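Local atomic coordinates of antitoxin epsilon (Streptococcus pyogenes, PDB entry 1GVN), a protein that neutralizes its cognate zeta toxin as the antitoxin of a plasmid-borne type II toxin-antitoxin system that kills cells which have lost the plasmid. Residues 8-11 / 12-16; 18-21 / 22-26; 61-64 / 65-69; 75-78 / 79-83. All coordinates share one frame; numbering follows the deposited sequence.

Interaction 1. Residues 8-11 / 12-16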
loop_
_atom_site.group_PDB
_atom_site.type_symbol
_atom_site.label_atom_id
_atom_site.label_comp_id
_atom_site.label_asym_id
_atom_site.label_seq_id
_atom_site.Cartn_x
_atom_site.Cartn_y
_atom_site.Cartn_z
ATOM N N THR A 8 -4.241 1.061 -22.898
ATOM C CA THR A 8 -3.582 2.355 -22.984
ATOM C C THR A 8 -4.343 3.389 -22.161
ATOM O O THR A 8 -3.739 4.193 -21.454
ATOM C CB THR A 8 -3.506 2.848 -24.450
ATOM O OG1 THR A 8 -2.644 1.985 -25.198
ATOM C CG2 THR A 8 -2.974 4.280 -24.512
ATOM N N PHE A 9 -5.668 3.369 -22.262
ATOM C CA PHE A 9 -6.495 4.315 -21.522
ATOM C C PHE A 9 -6.371 4.048 -20.020
ATOM O O PHE A 9 -6.252 4.979 -19.216
ATOM C CB PHE A 9 -7.961 4.200 -21.964
ATOM C CG PHE A 9 -8.873 5.203 -21.309
ATOM C CD1 PHE A 9 -9.439 4.944 -20.066
ATOM C CD2 PHE A 9 -9.155 6.416 -21.933
ATOM C CE1 PHE A 9 -10.276 5.878 -19.451
ATOM C CE2 PHE A 9 -9.992 7.357 -21.326
ATOM C CZ PHE A 9 -10.550 7.088 -20.085
ATOM N N GLU A 10 -6.396 2.773 -19.648
ATOM C CA GLU A 10 -6.269 2.393 -18.245
ATOM C C GLU A 10 -4.939 2.927 -17.713
ATOM O O GLU A 10 -4.872 3.474 -16.616
ATOM C CB GLU A 10 -6.295 0.871 -18.104
ATOM C CG GLU A 10 -6.531 0.376 -16.681
ATOM C CD GLU A 10 -7.941 0.661 -16.191
ATOM O OE1 GLU A 10 -8.802 1.013 -17.027
ATOM O OE2 GLU A 10 -8.195 0.522 -14.976
ATOM N N ILE A 11 -3.881 2.768 -18.503
ATOM C CA ILE A 11 -2.559 3.237 -18.107
ATOM C C ILE A 11 -2.510 4.759 -17.966
ATOM O O ILE A 11 -1.867 5.282 -17.056
ATOM C CB ILE A 11 -1.483 2.765 -19.113
ATOM C CG1 ILE A 11 -1.313 1.242 -18.992
ATOM C CG2 ILE A 11 -0.162 3.491 -18.860
ATOM C CD1 ILE A 11 -0.316 0.634 -19.956
ATOM N N GLU A 12 -3.192 5.470 -18.857
ATOM C CA GLU A 12 -3.206 6.925 -18.792
ATOM C C GLU A 12 -3.879 7.389 -17.501
ATOM O O GLU A 12 -3.434 8.347 -16.866
ATOM C CB GLU A 12 -3.939 7.508 -20.004
ATOM C CG GLU A 12 -3.852 9.027 -20.111
ATOM C CD GLU A 12 -5.091 9.742 -19.585
ATOM O OE1 GLU A 12 -5.530 9.446 -18.452
ATOM O OE2 GLU A 12 -5.625 10.615 -20.308
ATOM N N ILE A 13 -4.953 6.711 -17.116
ATOM C CA ILE A 13 -5.668 7.071 -15.892
ATOM C C ILE A 13 -4.791 6.761 -14.680
ATOM O O ILE A 13 -4.666 7.580 -13.771
ATOM C CB ILE A 13 -7.009 6.304 -15.780
ATOM C CG1 ILE A 13 -7.942 6.711 -16.927
ATOM C CG2 ILE A 13 -7.678 6.591 -14.435
ATOM C CD1 ILE A 13 -8.315 8.185 -16.945
ATOM N N ILE A 14 -4.178 5.580 -14.672
ATOM C CA ILE A 14 -3.300 5.195 -13.572
ATOM C C ILE A 14 -2.202 6.234 -13.376
ATOM O O ILE A 14 -1.966 6.690 -12.263
ATOM C CB ILE A 14 -2.622 3.826 -13.823
ATOM C CG1 ILE A 14 -3.657 2.706 -13.728
ATOM C CG2 ILE A 14 -1.488 3.599 -12.804
ATOM C CD1 ILE A 14 -3.133 1.360 -14.160
ATOM N N ASN A 15 -1.531 6.609 -14.461
ATOM C CA ASN A 15 -0.450 7.580 -14.365
ATOM C C ASN A 15 -0.912 8.918 -13.810
ATOM O O ASN A 15 -0.192 9.553 -13.048
ATOM C CB ASN A 15 0.230 7.769 -15.724
ATOM C CG ASN A 15 1.096 6.582 -16.104
ATOM O OD1 ASN A 15 1.639 5.902 -15.233
ATOM N ND2 ASN A 15 1.242 6.336 -17.401
ATOM N N GLU A 16 -2.115 9.348 -14.173
ATOM C CA GLU A 16 -2.617 10.613 -13.657
ATOM C C GLU A 16 -2.954 10.498 -12.176
ATOM O O GLU A 16 -2.568 11.351 -11.377
ATOM C CB GLU A 16 -3.856 11.067 -14.431
ATOM C CG GLU A 16 -3.543 11.676 -15.785
ATOM C CD GLU A 16 -4.741 12.391 -16.393
ATOM O OE1 GLU A 16 -5.367 13.207 -15.681
ATOM O OE2 GLU A 16 -5.050 12.144 -17.580
#

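Interaction 2. Residues 18-21 / 22-26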
loop_
_atom_site.group_PDB
_atom_site.type_symbol
_atom_site.label_atom_id
_atom_site.label_comp_id
_atom_site.label_asym_id
_atom_site.label_seq_id
_atom_site.Cartn_x
_atom_site.Cartn_y
_atom_site.Cartn_z
ATOM N N SER A 18 -1.905 8.185 -9.933
ATOM C CA SER A 18 -0.736 7.898 -9.108
ATOM C C SER A 18 0.088 9.154 -8.838
ATOM O O SER A 18 0.605 9.335 -7.734
ATOM C CB SER A 18 0.139 6.819 -9.758
ATOM O OG SER A 18 0.649 7.238 -11.007
ATOM N N ALA A 19 0.205 10.024 -9.837
ATOM C CA ALA A 19 0.967 11.261 -9.669
ATOM C C ALA A 19 0.291 12.129 -8.608
ATOM O O ALA A 19 0.954 12.786 -7.801
ATOM C CB ALA A 19 1.052 12.015 -10.995
ATOM N N SER A 20 -1.036 12.122 -8.616
ATOM C CA SER A 20 -1.810 12.895 -7.656
ATOM C C SER A 20 -1.558 12.404 -6.229
ATOM O O SER A 20 -1.302 13.197 -5.317
ATOM C CB SER A 20 -3.300 12.779 -7.986
ATOM O OG SER A 20 -4.089 13.441 -7.020
ATOM N N VAL A 21 -1.624 11.091 -6.046
ATOM C CA VAL A 21 -1.425 10.479 -4.734
ATOM C C VAL A 21 0.029 10.610 -4.276
ATOM O O VAL A 21 0.304 10.983 -3.131
ATOM C CB VAL A 21 -1.829 8.980 -4.773
ATOM C CG1 VAL A 21 -1.541 8.311 -3.440
ATOM C CG2 VAL A 21 -3.315 8.860 -5.111
ATOM N N TYR A 22 0.961 10.305 -5.171
ATOM C CA TYR A 22 2.373 10.392 -4.827
ATOM C C TYR A 22 2.735 11.830 -4.458
ATOM O O TYR A 22 3.388 12.078 -3.441
ATOM C CB TYR A 22 3.239 9.946 -6.001
ATOM C CG TYR A 22 4.707 9.936 -5.668
ATOM C CD1 TYR A 22 5.281 8.858 -4.992
ATOM C CD2 TYR A 22 5.519 11.021 -5.994
ATOM C CE1 TYR A 22 6.641 8.863 -4.645
ATOM C CE2 TYR A 22 6.870 11.038 -5.653
ATOM C CZ TYR A 22 7.424 9.959 -4.981
ATOM O OH TYR A 22 8.758 9.981 -4.651
ATOM N N ASN A 23 2.309 12.776 -5.290
ATOM C CA ASN A 23 2.608 14.180 -5.036
ATOM C C ASN A 23 2.056 14.674 -3.709
ATOM O O ASN A 23 2.710 15.449 -3.024
ATOM C CB ASN A 23 2.106 15.059 -6.185
ATOM C CG ASN A 23 2.975 14.934 -7.423
ATOM O OD1 ASN A 23 4.170 14.672 -7.317
ATOM N ND2 ASN A 23 2.384 15.130 -8.601
ATOM N N ARG A 24 0.862 14.220 -3.342
ATOM C CA ARG A 24 0.266 14.611 -2.068
ATOM C C ARG A 24 1.191 14.152 -0.947
ATOM O O ARG A 24 1.519 14.914 -0.038
ATOM C CB ARG A 24 -1.109 13.953 -1.896
ATOM C CG ARG A 24 -1.762 14.188 -0.533
ATOM C CD ARG A 24 -3.087 13.435 -0.424
ATOM N NE ARG A 24 -4.001 13.823 -1.495
ATOM C CZ ARG A 24 -4.602 12.968 -2.320
ATOM N NH1 ARG A 24 -4.396 11.663 -2.204
ATOM N NH2 ARG A 24 -5.394 13.423 -3.281
ATOM N N VAL A 25 1.611 12.895 -1.017
ATOM C CA VAL A 25 2.494 12.333 -0.008
ATOM C C VAL A 25 3.861 13.012 0.001
ATOM O O VAL A 25 4.388 13.346 1.068
ATOM C CB VAL A 25 2.675 10.817 -0.218
ATOM C CG1 VAL A 25 3.621 10.252 0.837
ATOM C CG2 VAL A 25 1.321 10.124 -0.129
ATOM N N LEU A 26 4.442 13.211 -1.179
ATOM C CA LEU A 26 5.743 13.868 -1.267
ATOM C C LEU A 26 5.657 15.267 -0.658
ATOM O O LEU A 26 6.503 15.652 0.151
ATOM C CB LEU A 26 6.200 13.985 -2.727
ATOM C CG LEU A 26 7.538 14.721 -2.917
ATOM C CD1 LEU A 26 8.677 13.954 -2.232
ATOM C CD2 LEU A 26 7.824 14.874 -4.403
HETATM O O HOH W 1 -6.376 12.431 -6.057
#

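Interaction 3. Residues 61-64 / 65-69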
loop_
_atom_site.group_PDB
_atom_site.type_symbol
_atom_site.label_atom_id
_atom_site.label_comp_id
_atom_site.label_asym_id
_atom_site.label_seq_id
_atom_site.Cartn_x
_atom_site.Cartn_y
_atom_site.Cartn_z
ATOM N N TYR A 61 1.848 -5.328 -18.259
ATOM C CA TYR A 61 0.686 -5.873 -17.560
ATOM C C TYR A 61 -0.539 -6.160 -18.413
ATOM O O TYR A 61 -0.802 -5.480 -19.404
ATOM C CB TYR A 61 0.260 -4.929 -16.429
ATOM C CG TYR A 61 1.137 -4.956 -15.199
ATOM C CD1 TYR A 61 2.255 -5.789 -15.123
ATOM C CD2 TYR A 61 0.834 -4.161 -14.095
ATOM C CE1 TYR A 61 3.047 -5.829 -13.977
ATOM C CE2 TYR A 61 1.617 -4.195 -12.949
ATOM C CZ TYR A 61 2.721 -5.030 -12.895
ATOM O OH TYR A 61 3.495 -5.065 -11.754
ATOM N N SER A 62 -1.294 -7.173 -18.002
ATOM C CA SER A 62 -2.523 -7.541 -18.686
ATOM C C SER A 62 -3.556 -6.512 -18.247
ATOM O O SER A 62 -3.312 -5.738 -17.318
ATOM C CB SER A 62 -2.978 -8.935 -18.252
ATOM O OG SER A 62 -3.284 -8.958 -16.864
ATOM N N LEU A 63 -4.707 -6.504 -18.906
ATOM C CA LEU A 63 -5.756 -5.560 -18.558
ATOM C C LEU A 63 -6.213 -5.788 -17.121
ATOM O O LEU A 63 -6.496 -4.839 -16.397
ATOM C CB LEU A 63 -6.942 -5.709 -19.508
ATOM C CG LEU A 63 -8.176 -4.869 -19.167
ATOM C CD1 LEU A 63 -7.815 -3.390 -19.172
ATOM C CD2 LEU A 63 -9.281 -5.157 -20.175
ATOM N N GLU A 64 -6.281 -7.054 -16.715
ATOM C CA GLU A 64 -6.703 -7.394 -15.362
ATOM C C GLU A 64 -5.698 -6.867 -14.342
ATOM O O GLU A 64 -6.077 -6.358 -13.291
ATOM C CB GLU A 64 -6.841 -8.911 -15.208
ATOM C CG GLU A 64 -7.990 -9.531 -16.007
ATOM C CD GLU A 64 -7.821 -9.392 -17.515
ATOM O OE1 GLU A 64 -6.776 -9.834 -18.049
ATOM O OE2 GLU A 64 -8.739 -8.847 -18.168
ATOM N N GLU A 65 -4.414 -7.000 -14.651
ATOM C CA GLU A 65 -3.386 -6.521 -13.740
ATOM C C GLU A 65 -3.428 -4.997 -13.656
ATOM O O GLU A 65 -3.165 -4.423 -12.604
ATOM C CB GLU A 65 -2.004 -6.990 -14.204
ATOM C CG GLU A 65 -1.797 -8.492 -14.085
ATOM C CD GLU A 65 -0.432 -8.930 -14.579
ATOM O OE1 GLU A 65 -0.064 -8.556 -15.714
ATOM O OE2 GLU A 65 0.272 -9.651 -13.840
ATOM N N LEU A 66 -3.771 -4.344 -14.765
ATOM C CA LEU A 66 -3.850 -2.887 -14.785
ATOM C C LEU A 66 -5.026 -2.393 -13.946
ATOM O O LEU A 66 -4.933 -1.363 -13.271
ATOM C CB LEU A 66 -3.991 -2.378 -16.221
ATOM C CG LEU A 66 -2.758 -2.549 -17.113
ATOM C CD1 LEU A 66 -3.084 -2.104 -18.523
ATOM C CD2 LEU A 66 -1.591 -1.735 -16.550
ATOM N N GLN A 67 -6.131 -3.133 -13.982
ATOM C CA GLN A 67 -7.310 -2.753 -13.224
ATOM C C GLN A 67 -7.015 -2.908 -11.735
ATOM O O GLN A 67 -7.523 -2.148 -10.910
ATOM C CB GLN A 67 -8.505 -3.613 -13.651
ATOM C CG GLN A 67 -8.828 -3.478 -15.140
ATOM C CD GLN A 67 -9.913 -4.434 -15.599
ATOM O OE1 GLN A 67 -9.878 -5.623 -15.285
ATOM N NE2 GLN A 67 -10.875 -3.920 -16.354
ATOM N N ALA A 68 -6.181 -3.885 -11.398
ATOM C CA ALA A 68 -5.794 -4.095 -10.009
ATOM C C ALA A 68 -4.906 -2.923 -9.594
ATOM O O ALA A 68 -5.069 -2.369 -8.511
ATOM C CB ALA A 68 -5.037 -5.404 -9.858
ATOM N N VAL A 69 -3.971 -2.543 -10.462
ATOM C CA VAL A 69 -3.084 -1.423 -10.161
ATOM C C VAL A 69 -3.916 -0.164 -9.979
ATOM O O VAL A 69 -3.652 0.646 -9.094
ATOM C CB VAL A 69 -2.064 -1.177 -11.293
ATOM C CG1 VAL A 69 -1.338 0.146 -11.065
ATOM C CG2 VAL A 69 -1.058 -2.310 -11.331
#

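Interaction 4. Residues 75-78 / 79-83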
loop_
_atom_site.group_PDB
_atom_site.type_symbol
_atom_site.label_atom_id
_atom_site.label_comp_id
_atom_site.label_asym_id
_atom_site.label_seq_id
_atom_site.Cartn_x
_atom_site.Cartn_y
_atom_site.Cartn_z
ATOM N N SER A 75 -7.173 3.044 -3.625
ATOM C CA SER A 75 -7.089 2.797 -2.186
ATOM C C SER A 75 -6.046 3.676 -1.509
ATOM O O SER A 75 -6.272 4.156 -0.400
ATOM C CB SER A 75 -6.799 1.321 -1.878
ATOM O OG SER A 75 -5.512 0.933 -2.321
ATOM N N MET A 76 -4.905 3.881 -2.160
ATOM C CA MET A 76 -3.867 4.728 -1.573
ATOM C C MET A 76 -4.310 6.186 -1.607
ATOM O O MET A 76 -3.863 7.001 -0.795
ATOM C CB MET A 76 -2.536 4.551 -2.312
ATOM C CG MET A 76 -1.829 3.240 -1.970
ATOM S SD MET A 76 -1.487 3.114 -0.185
ATOM C CE MET A 76 -0.079 2.031 -0.167
ATOM N N ASN A 77 -5.188 6.520 -2.550
ATOM C CA ASN A 77 -5.698 7.882 -2.640
ATOM C C ASN A 77 -6.507 8.099 -1.362
ATOM O O ASN A 77 -6.354 9.110 -0.670
ATOM C CB ASN A 77 -6.585 8.042 -3.882
ATOM C CG ASN A 77 -7.060 9.474 -4.084
ATOM O OD1 ASN A 77 -6.303 10.426 -3.884
ATOM N ND2 ASN A 77 -8.315 9.632 -4.503
ATOM N N ARG A 78 -7.346 7.120 -1.041
ATOM C CA ARG A 78 -8.179 7.176 0.157
ATOM C C ARG A 78 -7.333 7.146 1.429
ATOM O O ARG A 78 -7.511 7.967 2.322
ATOM C CB ARG A 78 -9.156 5.991 0.187
ATOM C CG ARG A 78 -10.250 6.027 -0.885
ATOM C CD ARG A 78 -11.299 4.955 -0.610
ATOM N NE ARG A 78 -10.792 3.594 -0.793
ATOM C CZ ARG A 78 -10.821 2.932 -1.948
ATOM N NH1 ARG A 78 -11.334 3.499 -3.030
ATOM N NH2 ARG A 78 -10.342 1.697 -2.020
ATOM N N TYR A 79 -6.417 6.190 1.504
ATOM C CA TYR A 79 -5.563 6.042 2.678
ATOM C C TYR A 79 -4.668 7.247 2.969
ATOM O O TYR A 79 -4.546 7.666 4.121
ATOM C CB TYR A 79 -4.697 4.786 2.540
ATOM C CG TYR A 79 -3.756 4.579 3.704
ATOM C CD1 TYR A 79 -4.242 4.315 4.986
ATOM C CD2 TYR A 79 -2.376 4.685 3.532
ATOM C CE1 TYR A 79 -3.371 4.167 6.068
ATOM C CE2 TYR A 79 -1.502 4.540 4.599
ATOM C CZ TYR A 79 -2.004 4.286 5.861
ATOM O OH TYR A 79 -1.134 4.203 6.915
ATOM N N SER A 80 -4.042 7.805 1.936
ATOM C CA SER A 80 -3.158 8.951 2.129
ATOM C C SER A 80 -3.903 10.133 2.749
ATOM O O SER A 80 -3.372 10.819 3.625
ATOM C CB SER A 80 -2.518 9.377 0.799
ATOM O OG SER A 80 -3.490 9.773 -0.147
ATOM N N LYS A 81 -5.134 10.363 2.302
ATOM C CA LYS A 81 -5.925 11.464 2.829
ATOM C C LYS A 81 -6.154 11.325 4.332
ATOM O O LYS A 81 -6.349 12.322 5.025
ATOM C CB LYS A 81 -7.272 11.545 2.108
ATOM C CG LYS A 81 -7.162 11.873 0.633
ATOM C CD LYS A 81 -8.541 11.996 -0.005
ATOM C CE LYS A 81 -8.436 12.316 -1.485
ATOM N NZ LYS A 81 -9.777 12.388 -2.124
ATOM N N GLN A 82 -6.119 10.093 4.832
ATOM C CA GLN A 82 -6.329 9.841 6.256
ATOM C C GLN A 82 -5.057 9.999 7.093
ATOM O O GLN A 82 -5.061 10.686 8.111
ATOM C CB GLN A 82 -6.892 8.427 6.477
ATOM C CG GLN A 82 -7.305 8.154 7.925
ATOM C CD GLN A 82 -7.761 6.725 8.172
ATOM O OE1 GLN A 82 -8.458 6.128 7.350
ATOM N NE2 GLN A 82 -7.385 6.177 9.325
ATOM N N VAL A 83 -3.973 9.360 6.669
ATOM C CA VAL A 83 -2.720 9.423 7.417
ATOM C C VAL A 83 -2.041 10.782 7.457
ATOM O O VAL A 83 -1.331 11.093 8.414
ATOM C CB VAL A 83 -1.702 8.409 6.889
ATOM C CG1 VAL A 83 -2.154 7.018 7.227
ATOM C CG2 VAL A 83 -1.535 8.568 5.390
HETATM O O HOH W 2 -8.522 5.865 4.769
#

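Interaction 1. Residues 8-11 / 12-16
Phe9 and Ile13, one turn apart on helix 5-31, meet at a slant: the Ile13 side chain lies obliquely to the ring, and its CG1 comes 3.5 Å from Phe9 CE1. CD1 of Ile13 follows, 3.9 Å from the same CE1. Phe9 holds CG anti to its backbone N (chi1 -176°); although the bond to CB leads away from residues 12-16, the end of the ring comes back to Ile13. Ile11 and Asn15 instead run side by side and point the same way, the amide nitrogen ND2 of Asn15 3.5 Å from the methyl CG2 of Ile11. Elsewhere on these turns, CG1 of Ile14 sits 3.2 Å from Glu10 O, the carbonyl that also accepts from Ile14 N at 2.9 Å. Ile14 and Glu10 face helix 63-83, where His70 holds the Glu10 carboxylate, while Phe9 packs on an acidic side chain of another protein chain. Ile11 and Ile13 touch both that helix and the other protein. Glu16 makes a salt bridge to a basic side chain of that protein and Glu12 a long, weak ion pair. The chemistry is thus mixed: aliphatic branches serve both neighbours, and the acidic groups add polar ties to each.

Interaction 2. Residues 18-21 / 22-26
Backbone hydrogen bonds carry the two turns from Ser18 to Val25 in the middle of helix 5-31: Tyr22 N gives to Ser18 O at 2.8 Å, and Val25 N to Val21 O at 3.1 Å. A bridge through water joins two side chains one turn apart. The water lies 2.7 Å from Ser20 OG and accepts from Arg24 NH2 at 3.1 Å, spanning a direct OG to NH2 separation of 4.0 Å; Ser20 OG also bonds a polar side chain of another protein chain. The guanidinium adds van der Waals contact. The Arg24 chain runs straight to CG and CD, then bends at chi3 (-57°), which folds the group back toward the preceding turn, where NH1 passes 4.2 Å from Val21 CG2 and one face looks onto Ser20 O. Close approach without a bond marks Asn23, whose ND2 sits 2.9 Å from Ala19 O at a poor angle; ND2 instead bonds the backbone, and OD1 a polar side chain, of another protein chain. Arg24 NH1 is held by Asn77 of helix 63-83. Polar groups on these turns are therefore shared out: Arg24 ties two antitoxin helices together, Ser20 and Asn23 serve the partner protein, and Tyr22 OH bonds both an acidic side chain there and its own chain's Lys51.

Interaction 3. Residues 61-64 / 65-69
Glu65 and Ser62 close a capping box at the start of helix 63-83, and Glu65 and Tyr61 have the most surface buried by the contact. The Glu65 side chain turns back toward the N terminus, CG lying beside its own backbone N (chi1 -68°), and its OE1 accepts from Ser62 N at 2.9 Å through the anti lone pair, in a nearly straight bond of 167°. In return Ser62, the N-cap residue, takes the Glu65 N-H on OG at 3.2 Å. Two N-H groups at the helix start thus have side-chain acceptors, and the carboxylate is probably favoured as an anion near the positive end of the helix dipole. Tyr61 crosses Glu65 at about a right angle, its ring plane turned 47° from the carboxylate. Leu66 CD2 and Val69 CG2 both come to the edge of this ring, near its plane; Leu66 CD2 also packs on Tyr61 CB at 3.7 Å. Leu66 also meets Lys7, Glu10 and Ile11 of helix 5-31, and Tyr61 OH bonds Gln40 O of the second subunit, so the cap stands where a helix start, a neighbouring helix and the second subunit converge. Along the ring edge, Val69 CG2 lies 3.7 Å from Tyr61 CE2.

Interaction 4. Residues 75-78 / 79-83
Lys81 reaches back over Asn77, one turn earlier on helix 63-83, and most of its length follows that residue. Its CB lies 3.6 Å from Arg78 O. CG stands beside the backbone N (chi1 -64°), which sets it 3.2 Å from Asn77 O, and CD continues past the same carbonyl. Beyond CG the chain is fully extended and crosses the Asn77 side chain at a slant: CE comes 3.7 Å from Asn77 OD1, and NZ ends 3.9 Å from ND2, its charge paired in a salt bridge with an acidic side chain of another protein chain. Asn77 ND2 bonds an acidic side chain of the other protein too.

The alpha-helical pattern from each N-H to the carbonyl four residues back is regular at Tyr79 and Ser80, then slackens toward the helix end at residue 83: Lys81 N bonds Asn77 O only weakly, and Gln82 N turns to Tyr79 O, which also takes Val83 N. Ser80 N gives to Met76 O at 2.9 Å from above the carbonyl plane, and Ser80 OG has that oxygen and Asn77 O within hydrogen-bonding distance for its single proton; OG itself accepts from Arg24 NH1.

Met76 and Tyr79 lie side by side in a Met-aromatic contact. SD is 5.3 Å from the centroid of the Tyr79 ring, 65° off the normal, and touches CD2 at 4.1 Å. Val83 CG2 sits over one face of that ring, offset toward the rim. Leu46 of helix 42-54 packs on both Met76 and Tyr79, which also meet Tyr72 and Ala68 of the second subunit, respectively. Arg78 NH2 forms a salt bridge with Glu71.

How the interactions relate
From the N terminus, interactions 1 and 2 follow one another on helix 5-31, and interactions 3 and 4 on helix 63-83. All four are local and in series; none closes a long loop, nests or crosses another. The ties run between the helices. Residues 8-16 pack on 61-69, with Ile14 CD1 3.8 Å from Val69 CG1, while 18-26 meet 75-83 where Val21 CG2 lies 3.6 Å from Asn77 CA. Both ends of the join mix packing with polar bonds. Interactions 3 and 4, centres about 21 Å apart, both touch the second subunit; interactions 1, 2 and 4 reach another protein.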